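Local coordinates for protein diketoreductase (PDB 4E12) that reduces dicarbonyl compounds with NADH and probably also acts as a (3S)-3-hydroxyacyl-CoA dehydrogenase in fatty acid beta-oxidation, at residues 16-21 against 145-150. Sequence-based numbering, arbitrary orientation.
With SO4 (sulfate ion), chain J.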
ATOM      1  N   GLY A  16     -14.644  -3.827  22.260  1.00 26.09           N
ATOM      2  CA  GLY A  16     -16.001  -3.649  22.746  1.00 28.24           C
ATOM      3  C   GLY A  16     -16.220  -2.334  23.482  1.00 27.22           C
ATOM      4  O   GLY A  16     -17.274  -1.705  23.364  1.00 29.54           O
ATOM      5  N   SER A  17     -15.236  -1.908  24.257  1.00 27.59           N
ATOM      6  CA  SER A  17     -15.420  -0.683  25.033  1.00 26.58           C
ATOM      7  C   SER A  17     -15.413   0.543  24.116  1.00 26.74           C
ATOM      8  O   SER A  17     -16.189   1.471  24.335  1.00 29.48           O
ATOM      9  CB  SER A  17     -14.390  -0.532  26.156  1.00 30.29           C
ATOM     10  OG  SER A  17     -13.093  -0.369  25.628  1.00 33.24           O
ATOM     11  N   GLN A  18     -14.563   0.553  23.090  1.00 30.79           N
ATOM     12  CA  GLN A  18     -14.570   1.672  22.135  1.00 30.73           C
ATOM     13  C   GLN A  18     -15.886   1.738  21.370  1.00 27.15           C
ATOM     14  O   GLN A  18     -16.434   2.819  21.145  1.00 32.19           O
ATOM     15  CB  GLN A  18     -13.428   1.545  21.131  1.00 32.71           C
ATOM     16  CG  GLN A  18     -12.072   1.604  21.766  1.00 37.33           C
ATOM     17  CD  GLN A  18     -10.936   1.547  20.771  1.00 36.54           C
ATOM     18  OE1 GLN A  18     -11.011   2.096  19.669  1.00 33.67           O
ATOM     19  NE2 GLN A  18      -9.875   0.873  21.158  1.00 38.21           N
ATOM     20  N   ILE A  19     -16.389   0.582  20.950  1.00 29.68           N
ATOM     21  CA  ILE A  19     -17.623   0.534  20.187  1.00 27.67           C
ATOM     22  C   ILE A  19     -18.769   1.036  21.054  1.00 29.17           C
ATOM     23  O   ILE A  19     -19.609   1.821  20.608  1.00 25.87           O
ATOM     24  CB  ILE A  19     -17.933  -0.909  19.715  1.00 30.96           C
ATOM     25  CG1 ILE A  19     -16.860  -1.384  18.725  1.00 31.27           C
ATOM     26  CG2 ILE A  19     -19.339  -0.977  19.131  1.00 28.94           C
ATOM     27  CD1 ILE A  19     -16.978  -2.853  18.318  1.00 32.45           C
ATOM     28  N   ALA A  20     -18.785   0.575  22.298  1.00 30.00           N
ATOM     29  CA  ALA A  20     -19.819   0.959  23.243  1.00 29.52           C
ATOM     30  C   ALA A  20     -19.753   2.448  23.530  1.00 30.89           C
ATOM     31  O   ALA A  20     -20.786   3.126  23.533  1.00 30.62           O
ATOM     32  CB  ALA A  20     -19.693   0.140  24.520  1.00 26.50           C
ATOM     33  N   PHE A  21     -18.543   2.974  23.721  1.00 29.43           N
ATOM     34  CA  PHE A  21     -18.392   4.370  24.074  1.00 30.22           C
ATOM     35  C   PHE A  21     -18.729   5.284  22.916  1.00 31.16           C
ATOM     36  O   PHE A  21     -19.447   6.258  23.104  1.00 29.07           O
ATOM     37  CB  PHE A  21     -16.999   4.705  24.623  1.00 28.22           C
ATOM     38  CG  PHE A  21     -16.956   6.033  25.322  1.00 31.97           C
ATOM     39  CD1 PHE A  21     -17.231   6.117  26.686  1.00 30.17           C
ATOM     40  CD2 PHE A  21     -16.656   7.204  24.619  1.00 31.09           C
ATOM     41  CE1 PHE A  21     -17.209   7.361  27.353  1.00 33.07           C
ATOM     42  CE2 PHE A  21     -16.631   8.443  25.268  1.00 33.90           C
ATOM     43  CZ  PHE A  21     -16.904   8.524  26.636  1.00 34.14           C
ATOM     44  N   ALA A 145     -12.143  -0.505  13.564  1.00 35.61           N
ATOM     45  CA  ALA A 145     -10.688  -0.514  13.624  1.00 32.60           C
ATOM     46  C   ALA A 145     -10.243   0.075  14.956  1.00 35.74           C
ATOM     47  O   ALA A 145     -10.879   1.002  15.461  1.00 39.68           O
ATOM     48  CB  ALA A 145     -10.127   0.322  12.484  1.00 34.89           C
ATOM     49  N   ASN A 146      -9.148  -0.427  15.519  1.00 39.04           N
ATOM     50  CA  ASN A 146      -8.687   0.067  16.822  1.00 37.91           C
ATOM     51  C   ASN A 146      -8.555   1.610  16.777  1.00 41.63           C
ATOM     52  O   ASN A 146      -8.089   2.177  15.782  1.00 34.97           O
ATOM     53  CB  ASN A 146      -7.354  -0.588  17.188  1.00 46.67           C
ATOM     54  CG  ASN A 146      -6.990  -0.395  18.647  1.00 49.00           C
ATOM     55  OD1 ASN A 146      -7.844  -0.075  19.479  1.00 38.52           O
ATOM     56  ND2 ASN A 146      -5.715  -0.578  18.964  1.00 45.56           N
ATOM     57  N   HIS A 147      -8.975   2.274  17.856  1.00 39.59           N
ATOM     58  CA  HIS A 147      -9.066   3.736  17.912  1.00 42.13           C
ATOM     59  C   HIS A 147     -10.170   4.253  16.998  1.00 39.95           C
ATOM     60  O   HIS A 147      -9.920   5.049  16.088  1.00 43.64           O
ATOM     61  CB  HIS A 147      -7.718   4.389  17.595  1.00 46.09           C
ATOM     62  CG  HIS A 147      -6.654   4.081  18.602  1.00 42.09           C
ATOM     63  ND1 HIS A 147      -5.574   4.908  18.824  1.00 51.20           N
ATOM     64  CD2 HIS A 147      -6.508   3.036  19.452  1.00 47.09           C
ATOM     65  CE1 HIS A 147      -4.808   4.384  19.763  1.00 48.46           C
ATOM     66  NE2 HIS A 147      -5.352   3.249  20.162  1.00 51.72           N
ATOM     67  N   VAL A 148     -11.394   3.810  17.276  1.00 39.31           N
ATOM     68  CA  VAL A 148     -12.545   4.060  16.416  1.00 37.02           C
ATOM     69  C   VAL A 148     -12.866   5.543  16.275  1.00 38.38           C
ATOM     70  O   VAL A 148     -13.468   5.947  15.281  1.00 37.29           O
ATOM     71  CB  VAL A 148     -13.819   3.330  16.919  1.00 35.96           C
ATOM     72  CG1 VAL A 148     -13.564   1.835  17.058  1.00 36.12           C
ATOM     73  CG2 VAL A 148     -14.301   3.939  18.230  1.00 38.07           C
ATOM     74  N   TRP A 149     -12.495   6.351  17.264  1.00 42.88           N
ATOM     75  CA  TRP A 149     -12.804   7.775  17.207  1.00 45.67           C
ATOM     76  C   TRP A 149     -11.999   8.456  16.100  1.00 55.02           C
ATOM     77  O   TRP A 149     -12.433   9.471  15.548  1.00 62.60           O
ATOM     78  CB  TRP A 149     -12.537   8.464  18.556  1.00 42.39           C
ATOM     79  CG  TRP A 149     -11.113   8.368  18.988  1.00 36.89           C
ATOM     80  CD1 TRP A 149     -10.091   9.228  18.678  1.00 33.54           C
ATOM     81  CD2 TRP A 149     -10.542   7.342  19.800  1.00 40.42           C
ATOM     82  NE1 TRP A 149      -8.919   8.791  19.244  1.00 40.97           N
ATOM     83  CE2 TRP A 149      -9.164   7.633  19.936  1.00 37.98           C
ATOM     84  CE3 TRP A 149     -11.057   6.197  20.420  1.00 41.28           C
ATOM     85  CZ2 TRP A 149      -8.292   6.813  20.668  1.00 40.68           C
ATOM     86  CZ3 TRP A 149     -10.191   5.382  21.147  1.00 37.19           C
ATOM     87  CH2 TRP A 149      -8.824   5.696  21.264  1.00 38.10           C
ATOM     88  N   VAL A 150     -10.835   7.893  15.773  1.00 51.05           N
ATOM     89  CA  VAL A 150      -9.955   8.467  14.752  1.00 46.07           C
ATOM     90  C   VAL A 150      -9.907   7.614  13.470  1.00 50.21           C
ATOM     91  O   VAL A 150     -10.082   8.131  12.361  1.00 47.45           O
ATOM     92  CB  VAL A 150      -8.529   8.729  15.313  1.00 46.65           C
ATOM     93  CG1 VAL A 150      -7.922   7.448  15.864  1.00 50.78           C
ATOM     94  CG2 VAL A 150      -7.644   9.327  14.240  1.00 60.76           C
TER
HETATM   95  S   SO4 J 409      -4.865   0.327  22.634  1.00195.06           S
HETATM   96  O1  SO4 J 409      -6.146   0.767  22.048  1.00 60.48           O
HETATM   97  O2  SO4 J 409      -5.050   0.109  24.086  1.00 75.02           O
HETATM   98  O3  SO4 J 409      -3.845   1.373  22.402  1.00 67.22           O
HETATM   99  O4  SO4 J 409      -4.432  -0.936  21.995  1.00 59.69           O
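In the Rossmann-type NAD-binding domain, helix 14-25 follows the first strand and the glycine-rich turn, and here its Gln18 reaches into the loop between strands 139-144 and 153-158. The Gln18 side chain, extended beyond CG, brings its terminal amide up to the turn at Asn146, His147 and Val148. Gln18 OE1 accepts from Val148 N at 3.0 Å, with the donor almost in line with the carbonyl (C=O...N 170°). A second backbone amide, His147 N, lies 2.7 Å from the same Gln18 OE1, but its N-H...O angle of only 122° marks that bond as weak. The other half of the amide donates: Gln18 NE2 to Asn146 OD1 is 2.8 Å, and Asn146 OD1 lies close to the plane of the Gln18 amide although the two amide planes are turned apart. Bonds at both ends should fix which way round the buried glutamine amide sits. Beside this polar grip, Val148 CG2 packs on Gln18 CB at 3.9 Å, and Trp149 CZ3 approaches Gln18 OE1 to 3.7 Å. Val14 and Leu15, which bind NAD in this protein, lie near Gln18 and Asn146, so the contact sits beside the cofactor site, empty of NAD in this chain. A sulfate, probably from the crystallisation liquor, is held weakly by Asn146 ND2 and by a straighter bond at the His147 ring edge, from His147 NE2 to sulfate O3 at 3.3 Å (N-H...O 172°).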